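Local coordinates for lipoprotein (Colwellia psychrerythraea, PDB 3O0Y), which is of unknown function but, as a putative lipoprotein of the DUF885 family in the Peptidase_MA clan, may be related to metallopeptidases, at residues S390-V395 and I416-L421; A354-L359 and R422-N427; N88-I93 and N104-M109; A110-Y115 and R462-N467. All blocks are in the same frame, centred on the assembly; numbering follows the deposited sequence.

Contact 1: S390-V395 and I416-L421; sequences SFPVEV and IYWINL
The Phe391 ring carries Trp418 CB over one face, 3.9 Å from the ring centroid, a CH-pi contact; at its edge runs the backbone of Asn420, with Asn420 CA in the ring plane. The Trp418 indole has Ile416 CG2 over one face and the Ser390 carbonyl at its edge, where Ser390 O comes within 3.6 Å of Trp418 CZ3. The planes of Phe391 and Trp418 differ by only 22°, yet the Phe391 ring and the indole five-membered ring are slid apart, their centroids separated by 5.3 Å, so the methylene, not the indole face, covers Phe391. With CG beside the backbone N (chi1 -74°), Phe391 swings its ring back over strand 416-419. The backbones meet where Phe391 N donates to Ile419 O at 3.0 Å (156° at the hydrogen), from above the carbonyl plane; Ser390 CA makes a CA-H...O contact of 3.2 Å with that same Ile419 O. One water donates to Phe391 O and accepts from Leu421 N. Ser390 CB presses on Leu421 CD1 at 3.4 Å, tighter than usual for two carbons. Trp418 NE1 is bonded to Thr405 on the neighbouring strand. Ser390 and Ile419 form a parallel bridge between strand 387-390, an outermost strand, and the central strand 416-419 of a small mixed three-stranded sheet in a largely helical protein.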
loop_
_atom_site.group_PDB
_atom_site.type_symbol
_atom_site.label_atom_id
_atom_site.label_comp_id
_atom_site.label_asym_id
_atom_site.label_seq_id
_atom_site.Cartn_x
_atom_site.Cartn_y
_atom_site.Cartn_z
ATOM N N SER A 390 15.042 8.612 3.895
ATOM C CA SER A 390 14.985 8.904 2.475
ATOM C C SER A 390 15.086 7.583 1.742
ATOM O O SER A 390 15.809 6.679 2.190
ATOM C CB SER A 390 16.074 9.910 2.053
ATOM O OG SER A 390 17.350 9.451 2.442
ATOM N N PHE A 391 14.444 7.445 0.591
ATOM C CA PHE A 391 14.697 6.303 -0.240
ATOM C C PHE A 391 16.168 6.309 -0.655
ATOM O O PHE A 391 16.740 7.348 -0.943
ATOM C CB PHE A 391 13.848 6.302 -1.500
ATOM C CG PHE A 391 12.423 5.972 -1.285
ATOM C CD1 PHE A 391 12.027 4.671 -1.065
ATOM C CD2 PHE A 391 11.448 6.919 -1.360
ATOM C CE1 PHE A 391 10.692 4.338 -0.950
ATOM C CE2 PHE A 391 10.103 6.592 -1.191
ATOM C CZ PHE A 391 9.722 5.313 -0.987
ATOM N N PRO A 392 16.810 5.130 -0.645
ATOM C CA PRO A 392 18.224 5.067 -1.073
ATOM C C PRO A 392 18.355 5.490 -2.534
ATOM O O PRO A 392 17.427 5.275 -3.308
ATOM C CB PRO A 392 18.576 3.569 -0.954
ATOM C CG PRO A 392 17.487 2.944 -0.096
ATOM C CD PRO A 392 16.270 3.842 -0.181
ATOM N N VAL A 393 19.546 5.960 -2.902
ATOM C CA VAL A 393 19.808 6.475 -4.251
ATOM C C VAL A 393 19.533 5.404 -5.322
ATOM O O VAL A 393 18.967 5.695 -6.394
ATOM C CB VAL A 393 21.215 7.044 -4.339
ATOM C CG1 VAL A 393 21.674 7.067 -5.792
ATOM C CG2 VAL A 393 21.292 8.435 -3.650
ATOM N N GLU A 394 19.793 4.144 -4.985
ATOM C CA GLU A 394 19.542 3.011 -5.890
ATOM C C GLU A 394 18.126 2.773 -6.245
ATOM O O GLU A 394 17.857 2.131 -7.265
ATOM C CB GLU A 394 20.052 1.678 -5.297
ATOM C CG GLU A 394 21.368 1.774 -4.564
ATOM C CD GLU A 394 21.248 2.225 -3.092
ATOM O OE1 GLU A 394 20.714 1.438 -2.259
ATOM O OE2 GLU A 394 21.786 3.334 -2.772
ATOM N N VAL A 395 17.178 3.194 -5.395
ATOM C CA VAL A 395 15.805 2.877 -5.682
ATOM C C VAL A 395 14.952 4.118 -5.953
ATOM O O VAL A 395 13.842 3.996 -6.424
ATOM C CB VAL A 395 15.212 1.974 -4.569
ATOM C CG1 VAL A 395 16.273 0.874 -4.195
ATOM C CG2 VAL A 395 14.874 2.810 -3.352
ATOM N N ILE A 416 8.184 3.444 9.302
ATOM C CA ILE A 416 8.986 4.445 8.581
ATOM C C ILE A 416 8.191 5.182 7.531
ATOM O O ILE A 416 7.511 4.581 6.685
ATOM C CB ILE A 416 10.202 3.745 7.879
ATOM C CG1 ILE A 416 11.070 3.021 8.959
ATOM C CG2 ILE A 416 11.060 4.746 7.063
ATOM C CD1 ILE A 416 11.976 1.968 8.331
ATOM N N TYR A 417 8.326 6.496 7.587
ATOM C CA TYR A 417 7.906 7.419 6.582
ATOM C C TYR A 417 9.105 7.610 5.674
ATOM O O TYR A 417 10.117 8.171 6.043
ATOM C CB TYR A 417 7.412 8.713 7.242
ATOM C CG TYR A 417 7.228 9.954 6.359
ATOM C CD1 TYR A 417 7.062 9.900 5.006
ATOM C CD2 TYR A 417 7.087 11.181 6.972
ATOM C CE1 TYR A 417 6.859 11.066 4.261
ATOM C CE2 TYR A 417 6.923 12.342 6.211
ATOM C CZ TYR A 417 6.780 12.266 4.874
ATOM O OH TYR A 417 6.573 13.405 4.131
ATOM N N TRP A 418 8.964 7.061 4.471
ATOM C CA TRP A 418 9.936 7.197 3.446
ATOM C C TRP A 418 9.655 8.404 2.560
ATOM O O TRP A 418 8.505 8.617 2.101
ATOM C CB TRP A 418 9.952 6.003 2.543
ATOM C CG TRP A 418 10.316 4.749 3.202
ATOM C CD1 TRP A 418 9.440 3.920 3.831
ATOM C CD2 TRP A 418 11.629 4.155 3.360
ATOM N NE1 TRP A 418 10.113 2.818 4.347
ATOM C CE2 TRP A 418 11.453 2.949 4.092
ATOM C CE3 TRP A 418 12.912 4.532 2.985
ATOM C CZ2 TRP A 418 12.529 2.120 4.446
ATOM C CZ3 TRP A 418 13.996 3.740 3.338
ATOM C CH2 TRP A 418 13.787 2.512 4.056
ATOM N N ILE A 419 10.696 9.188 2.332
ATOM C CA ILE A 419 10.610 10.358 1.451
ATOM C C ILE A 419 11.572 10.265 0.272
ATOM O O ILE A 419 12.718 9.871 0.456
ATOM C CB ILE A 419 10.842 11.663 2.311
ATOM C CG1 ILE A 419 10.618 12.890 1.458
ATOM C CG2 ILE A 419 12.200 11.652 2.957
ATOM C CD1 ILE A 419 9.163 13.160 1.093
ATOM N N ASN A 420 11.110 10.618 -0.945
ATOM C CA ASN A 420 11.969 10.584 -2.144
ATOM C C ASN A 420 12.676 11.911 -2.346
ATOM O O ASN A 420 12.003 12.935 -2.583
ATOM C CB ASN A 420 11.111 10.318 -3.360
ATOM C CG ASN A 420 11.914 9.880 -4.518
ATOM O OD1 ASN A 420 12.979 10.411 -4.791
ATOM N ND2 ASN A 420 11.414 8.878 -5.239
ATOM N N LEU A 421 13.988 11.938 -2.126
ATOM C CA LEU A 421 14.766 13.158 -2.300
ATOM C C LEU A 421 15.438 13.290 -3.669
ATOM O O LEU A 421 16.338 14.152 -3.850
ATOM C CB LEU A 421 15.760 13.250 -1.174
ATOM C CG LEU A 421 15.320 13.105 0.279
ATOM C CD1 LEU A 421 16.540 13.144 1.176
ATOM C CD2 LEU A 421 14.297 14.229 0.525
HETATM O O HOH W 1 15.566 9.556 -2.023
#

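Contact 2: A354-L359 and R422-N427; sequences AGREEL and RDMKAN
An Asx turn and a short 3-10 segment shape the loop between strand 416-419 and helix 432-439, and against this loop, chiefly at Met424, pack Arg356 and Leu359, one turn apart on helix 353-373. The Asx turn is defined by Lys425 N donating to Asp423 OD1 at 2.9 Å, reached from above the carboxylate plane; Ala426 N adds a backbone bond to Asp423 O at 3.0 Å. Met424 is bent at both chi2 (-52°) and chi3 (84°), which brings CE over one face of the Arg356 guanidinium, 3.9 Å from Arg356 NE, while Met424 SD lies 4.1 Å from Arg356 CG. At the guanidinium edge, Arg356 NH1 gives a weak bond to Arg422 O, 3.1 Å long and bent to 131° at the hydrogen. The stronger grip on this group comes from outside the two segments: NE is bonded to Leu421 O and NH2 forms a salt bridge with Asp351, so its rotation is probably fixed by several partners at once. A bound sulfate about 6 Å from the Arg356 side chain probably comes from the crystallisation liquor, and no binding role follows from it. Deeper in, Leu359 is buried, its CB directed toward the loop; Leu359 CD1 sits 3.9 Å from Met424 SD and 3.7 Å from Asn427 CB.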
loop_
_atom_site.group_PDB
_atom_site.type_symbol
_atom_site.label_atom_id
_atom_site.label_comp_id
_atom_site.label_asym_id
_atom_site.label_seq_id
_atom_site.Cartn_x
_atom_site.Cartn_y
_atom_site.Cartn_z
ATOM N N ALA A 354 22.466 20.592 1.678
ATOM C CA ALA A 354 21.827 21.452 2.678
ATOM C C ALA A 354 20.328 21.529 2.389
ATOM O O ALA A 354 19.504 21.630 3.304
ATOM C CB ALA A 354 22.407 22.840 2.660
ATOM N N GLY A 355 19.949 21.518 1.126
ATOM C CA GLY A 355 18.524 21.660 0.794
ATOM C C GLY A 355 17.796 20.386 1.237
ATOM O O GLY A 355 16.657 20.413 1.709
ATOM N N ARG A 356 18.409 19.227 0.997
ATOM C CA ARG A 356 17.825 17.995 1.453
ATOM C C ARG A 356 17.775 17.918 2.989
ATOM O O ARG A 356 16.809 17.393 3.557
ATOM C CB ARG A 356 18.485 16.798 0.781
ATOM C CG ARG A 356 18.083 16.669 -0.642
ATOM C CD ARG A 356 18.971 15.655 -1.401
ATOM N NE ARG A 356 18.461 15.540 -2.772
ATOM C CZ ARG A 356 18.741 16.353 -3.770
ATOM N NH1 ARG A 356 18.196 16.155 -4.964
ATOM N NH2 ARG A 356 19.623 17.316 -3.616
ATOM N N GLU A 357 18.815 18.410 3.671
ATOM C CA GLU A 357 18.752 18.519 5.110
ATOM C C GLU A 357 17.636 19.399 5.623
ATOM O O GLU A 357 17.005 19.092 6.689
ATOM C CB GLU A 357 20.115 19.047 5.689
ATOM C CG GLU A 357 21.256 18.018 5.597
ATOM C CD GLU A 357 22.659 18.584 5.912
ATOM O OE1 GLU A 357 22.877 19.832 5.833
ATOM O OE2 GLU A 357 23.570 17.704 6.171
ATOM N N GLU A 358 17.371 20.474 4.910
ATOM C CA GLU A 358 16.288 21.385 5.261
ATOM C C GLU A 358 14.949 20.681 5.120
ATOM O O GLU A 358 14.092 20.760 5.995
ATOM C CB GLU A 358 16.314 22.661 4.413
ATOM C CG GLU A 358 15.304 23.712 4.974
ATOM C CD GLU A 358 15.180 24.977 4.134
ATOM O OE1 GLU A 358 15.898 25.118 3.151
ATOM O OE2 GLU A 358 14.273 25.773 4.421
ATOM N N LEU A 359 14.735 19.979 4.004
ATOM C CA LEU A 359 13.541 19.236 3.813
ATOM C C LEU A 359 13.312 18.241 4.947
ATOM O O LEU A 359 12.234 18.161 5.527
ATOM C CB LEU A 359 13.576 18.566 2.430
ATOM C CG LEU A 359 12.352 17.889 1.911
ATOM C CD1 LEU A 359 12.528 17.530 0.337
ATOM C CD2 LEU A 359 12.020 16.640 2.741
ATOM N N ARG A 422 14.993 12.494 -4.648
ATOM C CA ARG A 422 15.680 12.559 -5.955
ATOM C C ARG A 422 15.643 13.944 -6.595
ATOM O O ARG A 422 16.694 14.450 -7.074
ATOM C CB ARG A 422 15.070 11.593 -6.947
ATOM C CG ARG A 422 15.777 11.501 -8.323
ATOM C CD ARG A 422 15.049 10.576 -9.334
ATOM N NE ARG A 422 14.012 11.284 -10.097
ATOM C CZ ARG A 422 12.678 11.199 -9.913
ATOM N NH1 ARG A 422 12.107 10.372 -9.027
ATOM N NH2 ARG A 422 11.888 11.939 -10.682
ATOM N N ASP A 423 14.449 14.558 -6.619
ATOM C CA ASP A 423 14.245 15.795 -7.379
ATOM C C ASP A 423 13.544 16.843 -6.499
ATOM O O ASP A 423 12.393 16.624 -6.072
ATOM C CB ASP A 423 13.313 15.459 -8.524
ATOM C CG ASP A 423 13.065 16.666 -9.456
ATOM O OD1 ASP A 423 13.664 17.774 -9.213
ATOM O OD2 ASP A 423 12.240 16.491 -10.404
ATOM N N MET A 424 14.217 17.966 -6.266
ATOM C CA MET A 424 13.641 18.987 -5.395
ATOM C C MET A 424 12.375 19.590 -6.063
ATOM O O MET A 424 11.448 20.035 -5.388
ATOM C CB MET A 424 14.679 20.025 -4.927
ATOM C CG MET A 424 15.710 19.541 -3.800
ATOM S SD MET A 424 15.032 18.787 -2.320
ATOM C CE MET A 424 14.821 17.024 -2.901
ATOM N N LYS A 425 12.325 19.587 -7.397
ATOM C CA LYS A 425 11.160 20.152 -8.086
ATOM C C LYS A 425 9.903 19.320 -7.828
ATOM O O LYS A 425 8.781 19.837 -7.904
ATOM C CB LYS A 425 11.401 20.314 -9.597
ATOM C CG LYS A 425 12.788 20.829 -10.012
ATOM C CD LYS A 425 13.045 22.276 -9.600
ATOM C CE LYS A 425 13.974 23.080 -10.588
ATOM N NZ LYS A 425 14.033 22.478 -11.963
ATOM N N ALA A 426 10.094 18.054 -7.469
ATOM C CA ALA A 426 9.034 17.122 -7.126
ATOM C C ALA A 426 8.614 17.218 -5.636
ATOM O O ALA A 426 7.760 16.502 -5.192
ATOM C CB ALA A 426 9.491 15.674 -7.477
ATOM N N ASN A 427 9.305 18.062 -4.885
ATOM C CA ASN A 427 9.072 18.302 -3.450
ATOM C C ASN A 427 8.817 19.747 -3.128
ATOM O O ASN A 427 9.497 20.318 -2.271
ATOM C CB ASN A 427 10.286 17.839 -2.648
ATOM C CG ASN A 427 10.432 16.293 -2.609
ATOM O OD1 ASN A 427 11.255 15.697 -3.356
ATOM N ND2 ASN A 427 9.671 15.676 -1.779
#

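Contact 3: N88-I93 and N104-M109; sequences NTIAGI and NNQQVM
Gln106 NE2 is held by two carbonyls at once: it donates to Ile90 O at 2.8 Å and to Ile93 O at 2.9 Å. The setting is an antiparallel helical hairpin, helix 73-92 followed by helix 100-117, whose short segments run at 151° to one another with axes 9.1 Å apart. Ile90 lies in the last turn of helix 73-92 and Ile93 just beyond it, where carbonyls run short of backbone donors; Ile93 N offers Ile90 O only a weak bond, and the glutamine amide gives a shorter, nearly straight one, 169° at the hydrogen. The bond to Ile93 O is slightly more bent. Both acceptors lie in the amide plane of Gln106, so both N-H directions of the amide group are used and its rotation is fixed. The side chain gets there fully extended, CG anti to the backbone N (chi1 -179°) and the chain straight beyond it, crossing the space between the helices. A leucine in place of Gln106 would probably leave the Ile90 and Ile93 carbonyls without this shared donor and let the end of the first helix drift from its neighbour. Below the polar bridge the contact is mostly aliphatic. The Ile90 and Gln106 side chains lie alongside, pointing opposite ways, Ile90 CG2 touching Gln106 CG at 3.8 Å and lying 3.4 Å from Gln106 O. One turn on, Met109, which also touches Tyr35 of helix 27-44 and Leu460, adds its CB, 4.2 Å from Ile90 CD1.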
loop_
_atom_site.group_PDB
_atom_site.type_symbol
_atom_site.label_atom_id
_atom_site.label_comp_id
_atom_site.label_asym_id
_atom_site.label_seq_id
_atom_site.Cartn_x
_atom_site.Cartn_y
_atom_site.Cartn_z
ATOM N N ASN A 88 -15.877 -19.799 4.416
ATOM C CA ASN A 88 -17.203 -20.336 4.400
ATOM C C ASN A 88 -17.550 -21.024 5.759
ATOM O O ASN A 88 -18.668 -20.939 6.222
ATOM C CB ASN A 88 -17.335 -21.303 3.195
ATOM C CG ASN A 88 -17.560 -20.562 1.935
ATOM O OD1 ASN A 88 -18.102 -19.447 1.964
ATOM N ND2 ASN A 88 -17.128 -21.153 0.784
ATOM N N THR A 89 -16.600 -21.657 6.395
ATOM C CA THR A 89 -16.848 -22.355 7.674
ATOM C C THR A 89 -17.102 -21.279 8.737
ATOM O O THR A 89 -18.095 -21.368 9.502
ATOM C CB THR A 89 -15.668 -23.215 8.060
ATOM O OG1 THR A 89 -15.500 -24.218 7.038
ATOM C CG2 THR A 89 -15.906 -23.855 9.436
ATOM N N ILE A 90 -16.252 -20.239 8.726
ATOM C CA ILE A 90 -16.429 -19.096 9.679
ATOM C C ILE A 90 -17.834 -18.523 9.505
ATOM O O ILE A 90 -18.559 -18.318 10.465
ATOM C CB ILE A 90 -15.416 -17.953 9.428
ATOM C CG1 ILE A 90 -14.021 -18.415 9.820
ATOM C CG2 ILE A 90 -15.773 -16.678 10.240
ATOM C CD1 ILE A 90 -12.852 -17.488 9.458
ATOM N N ALA A 91 -18.259 -18.301 8.263
ATOM C CA ALA A 91 -19.517 -17.628 8.016
ATOM C C ALA A 91 -20.752 -18.410 8.513
ATOM O O ALA A 91 -21.782 -17.828 8.755
ATOM C CB ALA A 91 -19.666 -17.255 6.445
ATOM N N GLY A 92 -20.656 -19.721 8.564
ATOM C CA GLY A 92 -21.790 -20.568 8.905
ATOM C C GLY A 92 -21.983 -20.788 10.395
ATOM O O GLY A 92 -23.022 -21.274 10.811
ATOM N N ILE A 93 -21.003 -20.410 11.216
ATOM C CA ILE A 93 -21.037 -20.746 12.638
ATOM C C ILE A 93 -22.042 -19.841 13.351
ATOM O O ILE A 93 -22.154 -18.678 13.049
ATOM C CB ILE A 93 -19.645 -20.685 13.247
ATOM C CG1 ILE A 93 -18.882 -21.925 12.791
ATOM C CG2 ILE A 93 -19.693 -20.524 14.798
ATOM C CD1 ILE A 93 -17.449 -21.807 12.978
ATOM N N ASN A 104 -18.307 -9.054 15.464
ATOM C CA ASN A 104 -17.542 -8.345 14.445
ATOM C C ASN A 104 -16.288 -9.174 14.016
ATOM O O ASN A 104 -15.880 -9.119 12.887
ATOM C CB ASN A 104 -17.051 -6.999 14.982
ATOM C CG ASN A 104 -18.125 -5.924 14.969
ATOM O OD1 ASN A 104 -19.229 -6.111 14.419
ATOM N ND2 ASN A 104 -17.824 -4.791 15.656
ATOM N N ASN A 105 -15.640 -9.880 14.943
ATOM C CA ASN A 105 -14.540 -10.760 14.564
ATOM C C ASN A 105 -14.982 -11.771 13.511
ATOM O O ASN A 105 -14.255 -12.008 12.575
ATOM C CB ASN A 105 -13.964 -11.509 15.758
ATOM C CG ASN A 105 -13.091 -10.647 16.662
ATOM O OD1 ASN A 105 -12.578 -9.647 16.241
ATOM N ND2 ASN A 105 -12.856 -11.125 17.913
ATOM N N GLN A 106 -16.167 -12.363 13.683
ATOM C CA GLN A 106 -16.661 -13.332 12.721
ATOM C C GLN A 106 -16.843 -12.716 11.373
ATOM O O GLN A 106 -16.440 -13.296 10.364
ATOM C CB GLN A 106 -17.994 -13.950 13.196
ATOM C CG GLN A 106 -18.508 -14.992 12.221
ATOM C CD GLN A 106 -19.776 -15.665 12.778
ATOM O OE1 GLN A 106 -20.491 -15.065 13.590
ATOM N NE2 GLN A 106 -19.956 -16.921 12.480
ATOM N N GLN A 107 -17.520 -11.580 11.332
ATOM C CA GLN A 107 -17.795 -10.913 10.054
ATOM C C GLN A 107 -16.524 -10.440 9.384
ATOM O O GLN A 107 -16.309 -10.704 8.163
ATOM C CB GLN A 107 -18.744 -9.759 10.244
ATOM C CG GLN A 107 -19.068 -9.047 8.932
ATOM C CD GLN A 107 -20.272 -8.071 9.064
ATOM O OE1 GLN A 107 -20.983 -8.134 10.063
ATOM N NE2 GLN A 107 -20.522 -7.229 8.023
ATOM N N VAL A 108 -15.636 -9.803 10.137
ATOM C CA VAL A 108 -14.379 -9.342 9.580
ATOM C C VAL A 108 -13.508 -10.516 9.136
ATOM O O VAL A 108 -12.936 -10.522 8.054
ATOM C CB VAL A 108 -13.600 -8.455 10.531
ATOM C CG1 VAL A 108 -12.211 -8.115 9.954
ATOM C CG2 VAL A 108 -14.472 -7.225 10.829
ATOM N N MET A 109 -13.369 -11.540 9.970
ATOM C CA MET A 109 -12.506 -12.605 9.565
ATOM C C MET A 109 -13.051 -13.439 8.375
ATOM O O MET A 109 -12.249 -13.933 7.595
ATOM C CB MET A 109 -12.157 -13.520 10.735
ATOM C CG MET A 109 -11.252 -12.863 11.734
ATOM S SD MET A 109 -9.556 -12.502 11.198
ATOM C CE MET A 109 -9.023 -14.209 10.761
#

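Contact 4: A110-Y115 and R462-N467; sequences AGLTRY and RIAPYN
Apolar contacts carry this meeting of helix 100-117 with the loop ahead of helix 467-483, and Leu112 makes most of them. Its two methyls part: CD1 meets Ala464 CB at 3.8 Å, whereas CD2 lies 3.9 Å from Pro465 CD and 3.8 Å from Tyr466 CE2. Farther along the helix, Tyr115 crosses Pro465 at a slant, Tyr115 CE2 to Pro465 CG 3.8 Å.

From the loop side the aromatic partner is Tyr466, at the N-cap position of helix 467-483. Its CB points away from helix 100-117, but CG placed beside the backbone N (chi1 -78°) turns the ring back so that OH reaches 3.5 Å from Leu112 CG. Were Tyr466 replaced by an alanine, the side of Leu112 now covered by the ring would probably lose its cover, leaving a gap there.

Polar atoms come close without bonding across. Tyr115 OH is 3.3 Å from Pro465 O, yet its hydrogen bond goes to Trp130 O, outside both segments. With its hydroxyl held there, Tyr115 presents ring carbons to the proline. Shape rather than directed bonds therefore sets the fit: a leucine against alanine, proline and tyrosine surfaces, joining chain regions nearly 350 residues apart.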
loop_
_atom_site.group_PDB
_atom_site.type_symbol
_atom_site.label_atom_id
_atom_site.label_comp_id
_atom_site.label_asym_id
_atom_site.label_seq_id
_atom_site.Cartn_x
_atom_site.Cartn_y
_atom_site.Cartn_z
ATOM N N ALA A 110 -14.363 -13.622 8.278
ATOM C CA ALA A 110 -14.968 -14.257 7.049
ATOM C C ALA A 110 -14.620 -13.388 5.828
ATOM O O ALA A 110 -14.252 -13.889 4.763
ATOM C CB ALA A 110 -16.519 -14.455 7.188
ATOM N N GLY A 111 -14.703 -12.068 6.004
ATOM C CA GLY A 111 -14.396 -11.126 4.877
ATOM C C GLY A 111 -12.937 -11.169 4.480
ATOM O O GLY A 111 -12.628 -11.135 3.321
ATOM N N LEU A 112 -12.036 -11.171 5.467
ATOM C CA LEU A 112 -10.625 -11.155 5.183
ATOM C C LEU A 112 -10.153 -12.431 4.542
ATOM O O LEU A 112 -9.367 -12.427 3.606
ATOM C CB LEU A 112 -9.773 -10.860 6.416
ATOM C CG LEU A 112 -9.556 -9.503 6.906
ATOM C CD1 LEU A 112 -8.786 -9.527 8.233
ATOM C CD2 LEU A 112 -8.802 -8.744 5.793
ATOM N N THR A 113 -10.674 -13.596 4.999
ATOM C CA THR A 113 -10.273 -14.847 4.402
ATOM C C THR A 113 -10.792 -14.918 2.950
ATOM O O THR A 113 -10.138 -15.451 2.027
ATOM C CB THR A 113 -10.670 -16.042 5.249
ATOM O OG1 THR A 113 -12.066 -15.976 5.622
ATOM C CG2 THR A 113 -9.780 -16.140 6.514
ATOM N N ARG A 114 -11.984 -14.368 2.706
ATOM C CA ARG A 114 -12.483 -14.259 1.309
ATOM C C ARG A 114 -11.640 -13.261 0.468
ATOM O O ARG A 114 -11.368 -13.507 -0.689
ATOM C CB ARG A 114 -13.943 -13.832 1.274
ATOM C CG ARG A 114 -14.507 -13.332 -0.053
ATOM C CD ARG A 114 -14.464 -14.313 -1.233
ATOM N NE ARG A 114 -14.981 -13.648 -2.432
ATOM C CZ ARG A 114 -14.308 -12.753 -3.151
ATOM N NH1 ARG A 114 -13.024 -12.441 -2.833
ATOM N NH2 ARG A 114 -14.924 -12.165 -4.156
ATOM N N TYR A 115 -11.181 -12.195 1.090
ATOM C CA TYR A 115 -10.346 -11.222 0.406
ATOM C C TYR A 115 -9.053 -11.901 -0.038
ATOM O O TYR A 115 -8.657 -11.776 -1.188
ATOM C CB TYR A 115 -10.000 -10.102 1.368
ATOM C CG TYR A 115 -9.039 -9.065 0.878
ATOM C CD1 TYR A 115 -9.431 -8.105 -0.025
ATOM C CD2 TYR A 115 -7.737 -8.977 1.394
ATOM C CE1 TYR A 115 -8.602 -7.072 -0.385
ATOM C CE2 TYR A 115 -6.904 -7.922 1.043
ATOM C CZ TYR A 115 -7.334 -6.990 0.140
ATOM O OH TYR A 115 -6.551 -5.947 -0.197
ATOM N N ARG A 462 -5.301 -7.452 13.335
ATOM C CA ARG A 462 -4.340 -6.456 13.722
ATOM C C ARG A 462 -3.544 -5.836 12.553
ATOM O O ARG A 462 -2.999 -4.746 12.678
ATOM C CB ARG A 462 -3.370 -6.962 14.800
ATOM C CG ARG A 462 -4.084 -7.385 16.031
ATOM C CD ARG A 462 -3.257 -8.162 16.953
ATOM N NE ARG A 462 -2.155 -7.363 17.457
ATOM C CZ ARG A 462 -1.130 -7.860 18.164
ATOM N NH1 ARG A 462 -1.104 -9.149 18.494
ATOM N NH2 ARG A 462 -0.186 -7.067 18.634
ATOM N N ILE A 463 -3.499 -6.523 11.430
ATOM C CA ILE A 463 -2.801 -6.082 10.213
ATOM C C ILE A 463 -3.708 -6.030 8.980
ATOM O O ILE A 463 -3.222 -6.035 7.831
ATOM C CB ILE A 463 -1.640 -7.019 9.888
ATOM C CG1 ILE A 463 -2.101 -8.471 9.787
ATOM C CG2 ILE A 463 -0.587 -6.957 11.046
ATOM C CD1 ILE A 463 -1.111 -9.397 8.928
ATOM N N ALA A 464 -5.020 -6.016 9.196
ATOM C CA ALA A 464 -6.006 -6.190 8.120
ATOM C C ALA A 464 -5.774 -5.094 7.085
ATOM O O ALA A 464 -5.794 -3.923 7.454
ATOM C CB ALA A 464 -7.455 -6.031 8.740
ATOM N N PRO A 465 -5.601 -5.447 5.798
ATOM C CA PRO A 465 -5.276 -4.435 4.785
ATOM C C PRO A 465 -6.539 -4.046 4.018
ATOM O O PRO A 465 -6.690 -4.558 2.844
ATOM C CB PRO A 465 -4.449 -5.201 3.772
ATOM C CG PRO A 465 -4.838 -6.577 3.926
ATOM C CD PRO A 465 -5.426 -6.803 5.276
ATOM N N TYR A 466 -7.548 -3.556 4.689
ATOM C CA TYR A 466 -8.728 -2.938 4.104
ATOM C C TYR A 466 -8.329 -1.591 3.418
ATOM O O TYR A 466 -8.160 -0.567 4.069
ATOM C CB TYR A 466 -9.764 -2.692 5.191
ATOM C CG TYR A 466 -10.489 -3.948 5.554
ATOM C CD1 TYR A 466 -11.393 -4.515 4.654
ATOM C CD2 TYR A 466 -10.248 -4.617 6.756
ATOM C CE1 TYR A 466 -12.023 -5.735 4.952
ATOM C CE2 TYR A 466 -10.898 -5.814 7.020
ATOM C CZ TYR A 466 -11.766 -6.334 6.161
ATOM O OH TYR A 466 -12.445 -7.524 6.477
ATOM N N ASN A 467 -8.218 -1.606 2.131
ATOM C CA ASN A 467 -7.729 -0.436 1.378
ATOM C C ASN A 467 -8.576 0.829 1.582
ATOM O O ASN A 467 -8.020 1.925 1.711
ATOM C CB ASN A 467 -7.701 -0.838 -0.128
ATOM C CG ASN A 467 -7.016 0.145 -1.006
ATOM O OD1 ASN A 467 -5.816 0.379 -0.888
ATOM N ND2 ASN A 467 -7.757 0.669 -1.978
#

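How the contacts relate
Contact 1 is buried; contact 4 lies closest to the chain's centre, though only partly buried, and contacts 2 and 3, also partly buried, sit farther out, toward the surface. They form two groups on opposite sides of that centre. Contacts 1 and 2 adjoin through Leu421, whose CD2 packs on Leu359 CD1, tying the sheet's exit to helix 353-373. Contacts 3 and 4 share helix 100-117 and meet through Ile90 CG2 and Ala110 CB. Their chemistry differs: backbone pairing and aromatic cover in contact 1, a guanidinium with thioether in contact 2, an amide bridging carbonyls at a helix end in contact 3, and mainly apolar fitting in contact 4.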